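Local coordinates for protein PfVFT1 (Plasmodium falciparum, PDB 5JKQ) that probably binds a small solute between its two lobes, as a parasite Venus flytrap protein resembling solute-binding proteins, though its ligand and precise role are not established, at residues 105-110 with 127-132; 216-221 with 248-253. The protein carries 3 engineered substitutions. One frame throughout, in Å; residues are numbered along the deposited sequence.

Interaction 1 (105-110 with 127-132); sequences DVMYII and IAYNYY. Engineered in segment 127-132: Ala128 (natural residue Thr).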
loop_
_atom_site.group_PDB
_atom_site.type_symbol
_atom_site.label_atom_id
_atom_site.label_comp_id
_atom_site.label_asym_id
_atom_site.label_seq_id
_atom_site.Cartn_x
_atom_site.Cartn_y
_atom_site.Cartn_z
ATOM N N ASP A 105 12.181 -3.333 5.120
ATOM C CA ASP A 105 12.282 -3.502 6.567
ATOM C C ASP A 105 10.954 -3.941 7.176
ATOM O O ASP A 105 10.938 -4.689 8.152
ATOM C CB ASP A 105 12.742 -2.204 7.241
ATOM C CG ASP A 105 14.252 -2.036 7.237
ATOM O OD1 ASP A 105 14.976 -3.024 6.984
ATOM O OD2 ASP A 105 14.714 -0.909 7.504
ATOM N N VAL A 106 9.848 -3.468 6.608
ATOM C CA VAL A 106 8.520 -3.886 7.051
ATOM C C VAL A 106 8.339 -5.385 6.838
ATOM O O VAL A 106 7.864 -6.094 7.727
ATOM C CB VAL A 106 7.399 -3.115 6.303
ATOM C CG1 VAL A 106 6.024 -3.764 6.521
ATOM C CG2 VAL A 106 7.373 -1.659 6.740
HETATM N N MSE A 107 8.720 -5.868 5.660
HETATM C CA MSE A 107 8.542 -7.276 5.333
HETATM C C MSE A 107 9.450 -8.147 6.196
HETATM O O MSE A 107 9.087 -9.268 6.551
HETATM C CB MSE A 107 8.819 -7.532 3.849
HETATM C CG MSE A 107 8.524 -8.961 3.409
HETATM SE SE MSE A 107 6.638 -9.440 3.592
HETATM C CE MSE A 107 6.016 -8.773 1.871
ATOM N N TYR A 108 10.626 -7.625 6.534
ATOM C CA TYR A 108 11.574 -8.356 7.369
ATOM C C TYR A 108 11.024 -8.578 8.775
ATOM O O TYR A 108 11.053 -9.696 9.285
ATOM C CB TYR A 108 12.913 -7.614 7.452
ATOM C CG TYR A 108 13.673 -7.529 6.146
ATOM C CD1 TYR A 108 13.631 -8.566 5.222
ATOM C CD2 TYR A 108 14.435 -6.412 5.838
ATOM C CE1 TYR A 108 14.325 -8.490 4.029
ATOM C CE2 TYR A 108 15.131 -6.325 4.647
ATOM C CZ TYR A 108 15.072 -7.367 3.747
ATOM O OH TYR A 108 15.765 -7.285 2.561
ATOM N N ILE A 109 10.526 -7.518 9.405
ATOM C CA ILE A 109 10.052 -7.633 10.781
ATOM C C ILE A 109 8.769 -8.467 10.855
ATOM O O ILE A 109 8.503 -9.105 11.873
ATOM C CB ILE A 109 9.811 -6.249 11.426
ATOM C CG1 ILE A 109 8.802 -5.433 10.612
ATOM C CG2 ILE A 109 11.138 -5.508 11.569
ATOM C CD1 ILE A 109 8.369 -4.148 11.281
ATOM N N ILE A 110 7.985 -8.472 9.782
ATOM C CA ILE A 110 6.777 -9.292 9.747
ATOM C C ILE A 110 7.167 -10.762 9.811
ATOM O O ILE A 110 6.586 -11.527 10.579
ATOM C CB ILE A 110 5.925 -9.009 8.486
ATOM C CG1 ILE A 110 5.158 -7.699 8.670
ATOM C CG2 ILE A 110 4.926 -10.149 8.216
ATOM C CD1 ILE A 110 4.433 -7.216 7.423
ATOM N N ILE A 127 14.071 -14.726 3.933
ATOM C CA ILE A 127 13.306 -13.954 2.960
ATOM C C ILE A 127 14.070 -13.904 1.639
ATOM O O ILE A 127 15.178 -13.371 1.573
ATOM C CB ILE A 127 13.028 -12.516 3.462
ATOM C CG1 ILE A 127 12.131 -12.544 4.698
ATOM C CG2 ILE A 127 12.360 -11.675 2.388
ATOM C CD1 ILE A 127 12.887 -12.488 6.008
ATOM N N ALA A 128 13.470 -14.472 0.597
ATOM C CA ALA A 128 14.054 -14.461 -0.741
ATOM C C ALA A 128 13.255 -13.548 -1.664
ATOM O O ALA A 128 12.136 -13.874 -2.055
ATOM C CB ALA A 128 14.108 -15.870 -1.307
ATOM N N TYR A 129 13.835 -12.403 -2.011
ATOM C CA TYR A 129 13.189 -11.466 -2.923
ATOM C C TYR A 129 13.462 -11.824 -4.381
ATOM O O TYR A 129 14.611 -12.016 -4.776
ATOM C CB TYR A 129 13.661 -10.038 -2.647
ATOM C CG TYR A 129 12.747 -9.253 -1.735
ATOM C CD1 TYR A 129 11.591 -8.661 -2.227
ATOM C CD2 TYR A 129 13.040 -9.099 -0.388
ATOM C CE1 TYR A 129 10.752 -7.940 -1.405
ATOM C CE2 TYR A 129 12.205 -8.381 0.445
ATOM C CZ TYR A 129 11.063 -7.802 -0.070
ATOM O OH TYR A 129 10.226 -7.083 0.751
ATOM N N ASN A 130 12.394 -11.924 -5.169
ATOM C CA ASN A 130 12.499 -12.072 -6.619
ATOM C C ASN A 130 11.832 -10.887 -7.306
ATOM O O ASN A 130 10.757 -10.452 -6.896
ATOM C CB ASN A 130 11.861 -13.383 -7.086
ATOM C CG ASN A 130 12.605 -14.606 -6.584
ATOM O OD1 ASN A 130 13.263 -14.566 -5.546
ATOM N ND2 ASN A 130 12.502 -15.702 -7.323
ATOM N N TYR A 131 12.473 -10.367 -8.348
ATOM C CA TYR A 131 11.977 -9.177 -9.030
ATOM C C TYR A 131 11.373 -9.511 -10.395
ATOM O O TYR A 131 11.911 -10.329 -11.141
ATOM C CB TYR A 131 13.104 -8.153 -9.188
ATOM C CG TYR A 131 13.728 -7.707 -7.884
ATOM C CD1 TYR A 131 12.996 -7.710 -6.703
ATOM C CD2 TYR A 131 15.045 -7.273 -7.835
ATOM C CE1 TYR A 131 13.561 -7.298 -5.511
ATOM C CE2 TYR A 131 15.618 -6.862 -6.650
ATOM C CZ TYR A 131 14.871 -6.876 -5.491
ATOM O OH TYR A 131 15.443 -6.465 -4.311
ATOM N N TYR A 132 10.248 -8.871 -10.706
ATOM C CA TYR A 132 9.551 -9.082 -11.973
ATOM C C TYR A 132 8.999 -7.768 -12.514
ATOM O O TYR A 132 8.862 -6.796 -11.775
ATOM C CB TYR A 132 8.405 -10.084 -11.802
ATOM C CG TYR A 132 8.806 -11.396 -11.169
ATOM C CD1 TYR A 132 9.307 -12.438 -11.939
ATOM C CD2 TYR A 132 8.673 -11.598 -9.802
ATOM C CE1 TYR A 132 9.669 -13.642 -11.362
ATOM C CE2 TYR A 132 9.033 -12.796 -9.218
ATOM C CZ TYR A 132 9.530 -13.814 -10.001
ATOM O OH TYR A 132 9.887 -15.008 -9.420
HETATM O O HOH W 1 15.858 -10.522 1.882
#
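Tyr129 meets the helix through its phenol end: OH lies 3.4 Å from CB of Met107, the two side chains passing each other at a slant. The selenomethionine holds CG anti to its backbone N (chi1 -175°) and bends at chi2, which carries SE off to 5.1 Å from Tyr129 OH, so CB and CG, rather than the selenium, make the touch. Tyr108 comes in beside it. Its CE1 sits 4.2 Å from CE2 of Tyr129, at the edge of that ring and near its plane; the two ring planes stand at about 88° to each other. Ile127 meets the Tyr108 ring obliquely with two branches, CD1 at 4.1 Å from Tyr108 CD1 and CG2 at 4.1 Å from Tyr108 CE1.

These side chains fill the gap between helix 102-118 and strand 126-132; the axes of segments 105-110 and 127-132 pass 10.4 Å apart, their N-to-C directions at 147°, nearer antiparallel. With strand 77-83 parallel to and paired with 126-132, the helix is the connection of a beta-alpha-beta crossover, and Met107, Ile127 and Tyr129 all rest on Ile80 of that strand.

Polar groups farther out fix the two phenols. Tyr129 OH is hydrogen-bonded to Asp148 OD2, and Tyr108 OH to Pro99 O. A water donates to Ile127 O over 2.9 Å and makes a weak, long contact with Tyr108 OH; it lies in the plane of the Tyr129 ring, at its edge. Behind the helix, Asp105 OD2 takes part in a hydrogen bond with His40 NE2, while Ile109 and Ile110 pack on helix 14-29.

Interaction 2 (216-221 with 248-253); sequences NALKNI and HIIGVI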
loop_
_atom_site.group_PDB
_atom_site.type_symbol
_atom_site.label_atom_id
_atom_site.label_comp_id
_atom_site.label_asym_id
_atom_site.label_seq_id
_atom_site.Cartn_x
_atom_site.Cartn_y
_atom_site.Cartn_z
ATOM N N ASN A 216 -7.366 9.362 -7.694
ATOM C CA ASN A 216 -8.337 8.322 -7.371
ATOM C C ASN A 216 -8.970 8.532 -5.999
ATOM O O ASN A 216 -10.165 8.298 -5.818
ATOM C CB ASN A 216 -7.680 6.941 -7.432
ATOM C CG ASN A 216 -7.843 6.275 -8.789
ATOM O OD1 ASN A 216 -8.905 6.348 -9.408
ATOM N ND2 ASN A 216 -6.787 5.618 -9.257
ATOM N N ALA A 217 -8.167 8.974 -5.038
ATOM C CA ALA A 217 -8.660 9.212 -3.686
ATOM C C ALA A 217 -9.752 10.279 -3.682
ATOM O O ALA A 217 -10.661 10.241 -2.854
ATOM C CB ALA A 217 -7.517 9.617 -2.769
ATOM N N LEU A 218 -9.661 11.224 -4.615
ATOM C CA LEU A 218 -10.654 12.289 -4.727
ATOM C C LEU A 218 -11.761 11.931 -5.714
ATOM O O LEU A 218 -12.877 12.444 -5.612
ATOM C CB LEU A 218 -9.991 13.603 -5.148
ATOM C CG LEU A 218 -9.496 14.480 -3.994
ATOM C CD1 LEU A 218 -8.095 14.076 -3.565
ATOM C CD2 LEU A 218 -9.551 15.947 -4.377
ATOM N N LYS A 219 -11.454 11.059 -6.669
ATOM C CA LYS A 219 -12.450 10.605 -7.632
ATOM C C LYS A 219 -13.584 9.885 -6.907
ATOM O O LYS A 219 -14.741 9.942 -7.329
ATOM C CB LYS A 219 -11.817 9.684 -8.678
ATOM C CG LYS A 219 -12.733 9.356 -9.854
ATOM C CD LYS A 219 -12.306 8.084 -10.571
ATOM C CE LYS A 219 -12.123 8.316 -12.060
ATOM N NZ LYS A 219 -10.951 9.188 -12.347
ATOM N N ASN A 220 -13.242 9.212 -5.813
ATOM C CA ASN A 220 -14.227 8.533 -4.981
ATOM C C ASN A 220 -15.268 9.497 -4.427
ATOM O O ASN A 220 -16.404 9.111 -4.152
ATOM C CB ASN A 220 -13.534 7.812 -3.821
ATOM C CG ASN A 220 -12.741 6.603 -4.272
ATOM O OD1 ASN A 220 -13.120 5.911 -5.218
ATOM N ND2 ASN A 220 -11.631 6.339 -3.591
ATOM N N ILE A 221 -14.868 10.755 -4.263
ATOM C CA ILE A 221 -15.736 11.770 -3.682
ATOM C C ILE A 221 -16.514 12.529 -4.751
ATOM O O ILE A 221 -17.729 12.693 -4.642
ATOM C CB ILE A 221 -14.927 12.791 -2.845
ATOM C CG1 ILE A 221 -14.059 12.076 -1.804
ATOM C CG2 ILE A 221 -15.855 13.801 -2.172
ATOM C CD1 ILE A 221 -14.841 11.271 -0.773
ATOM N N HIS A 248 -5.670 24.734 -12.554
ATOM C CA HIS A 248 -6.331 23.665 -11.809
ATOM C C HIS A 248 -6.724 24.162 -10.421
ATOM O O HIS A 248 -5.911 24.763 -9.718
ATOM C CB HIS A 248 -5.417 22.443 -11.699
ATOM C CG HIS A 248 -5.041 21.850 -13.022
ATOM N ND1 HIS A 248 -4.344 22.553 -13.982
ATOM C CD2 HIS A 248 -5.268 20.622 -13.546
ATOM C CE1 HIS A 248 -4.154 21.782 -15.038
ATOM N NE2 HIS A 248 -4.705 20.606 -14.799
ATOM N N ILE A 249 -7.969 23.907 -10.032
ATOM C CA ILE A 249 -8.517 24.459 -8.797
ATOM C C ILE A 249 -7.773 23.956 -7.560
ATOM O O ILE A 249 -7.609 24.694 -6.589
ATOM C CB ILE A 249 -10.025 24.130 -8.660
ATOM C CG1 ILE A 249 -10.639 24.866 -7.462
ATOM C CG2 ILE A 249 -10.254 22.619 -8.553
ATOM C CD1 ILE A 249 -10.653 26.386 -7.601
ATOM N N ILE A 250 -7.325 22.704 -7.598
ATOM C CA ILE A 250 -6.542 22.141 -6.502
ATOM C C ILE A 250 -5.422 21.255 -7.023
ATOM O O ILE A 250 -5.425 20.835 -8.182
ATOM C CB ILE A 250 -7.414 21.308 -5.525
ATOM C CG1 ILE A 250 -8.022 20.088 -6.230
ATOM C CG2 ILE A 250 -8.500 22.179 -4.910
ATOM C CD1 ILE A 250 -8.611 19.070 -5.279
ATOM N N GLY A 251 -4.468 20.981 -6.143
ATOM C CA GLY A 251 -3.407 20.031 -6.409
ATOM C C GLY A 251 -3.438 18.952 -5.345
ATOM O O GLY A 251 -3.432 19.253 -4.151
ATOM N N VAL A 252 -3.494 17.697 -5.780
ATOM C CA VAL A 252 -3.507 16.561 -4.865
ATOM C C VAL A 252 -2.119 15.938 -4.810
ATOM O O VAL A 252 -1.541 15.595 -5.843
ATOM C CB VAL A 252 -4.529 15.490 -5.289
ATOM C CG1 VAL A 252 -4.702 14.460 -4.180
ATOM C CG2 VAL A 252 -5.868 16.129 -5.635
ATOM N N ILE A 253 -1.591 15.786 -3.601
ATOM C CA ILE A 253 -0.231 15.303 -3.427
ATOM C C ILE A 253 -0.042 14.715 -2.028
ATOM O O ILE A 253 -0.682 15.149 -1.072
ATOM C CB ILE A 253 0.786 16.442 -3.688
ATOM C CG1 ILE A 253 2.198 15.879 -3.843
ATOM C CG2 ILE A 253 0.713 17.511 -2.588
ATOM C CD1 ILE A 253 3.117 16.787 -4.632
#
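Leu218 carries the apolar contact from the helix side, pointing its forked end at the strand and splitting its two methyls between Ile250 and Val252. CD2 meets Ile250 CD1 tip to tip at 3.4 Å, tight for two methyl groups. The other branch, CD1, lies 3.5 Å from Val252 CG1 and 3.7 Å from Val252 CG2, so it faces the valine's fork, and CG2 also reaches Leu218 CD2 at 3.9 Å. Ile250 can extend that far because CG1 stands between the backbone N and the carbonyl carbon (chi1 63°) and the chain then runs straight on to CD1.

Ile250 and Val252, two apart on the strand, present their side chains to the same face of the sheet. Helix 212-222 covers that face, following strand 206-209 in an alpha/beta lobe, and the Cys209-Cys215 disulfide ties the end of that strand to the start of the helix. Leu218 also touches Ile181, while Ile250 and Val252 share Ile207, extending the apolar layer over both neighbouring strands.

Backbone hydrogen bonding sets the strand in place from two directions. Ile250 and Val252 bond to Ala208 of the parallel strand 206-209, whereas Gly251 and Ile253 bond to Met182 and Lys180 of the antiparallel strand 175-184.

Interactions 1 and 2 sit on opposite sides of the chain's centre, their own centres 32 Å apart and their nearest atoms about 20 Å apart, so neither touches the other. Each packs a helix on a different beta sheet, consistent with one in each lobe of the Venus flytrap architecture. They follow one another along the chain: interaction 1 closes before interaction 2 opens. Their make-up differs: interaction 1 mixes aromatic and aliphatic packing, with phenol hydroxyls bonded to partners outside it and a water at its edge, while 216-221 with 248-253 is entirely apolar across the interface. In Venus flytrap proteins the ligand typically binds in the cleft between the lobes; both contacts are helix-on-sheet packing within a lobe.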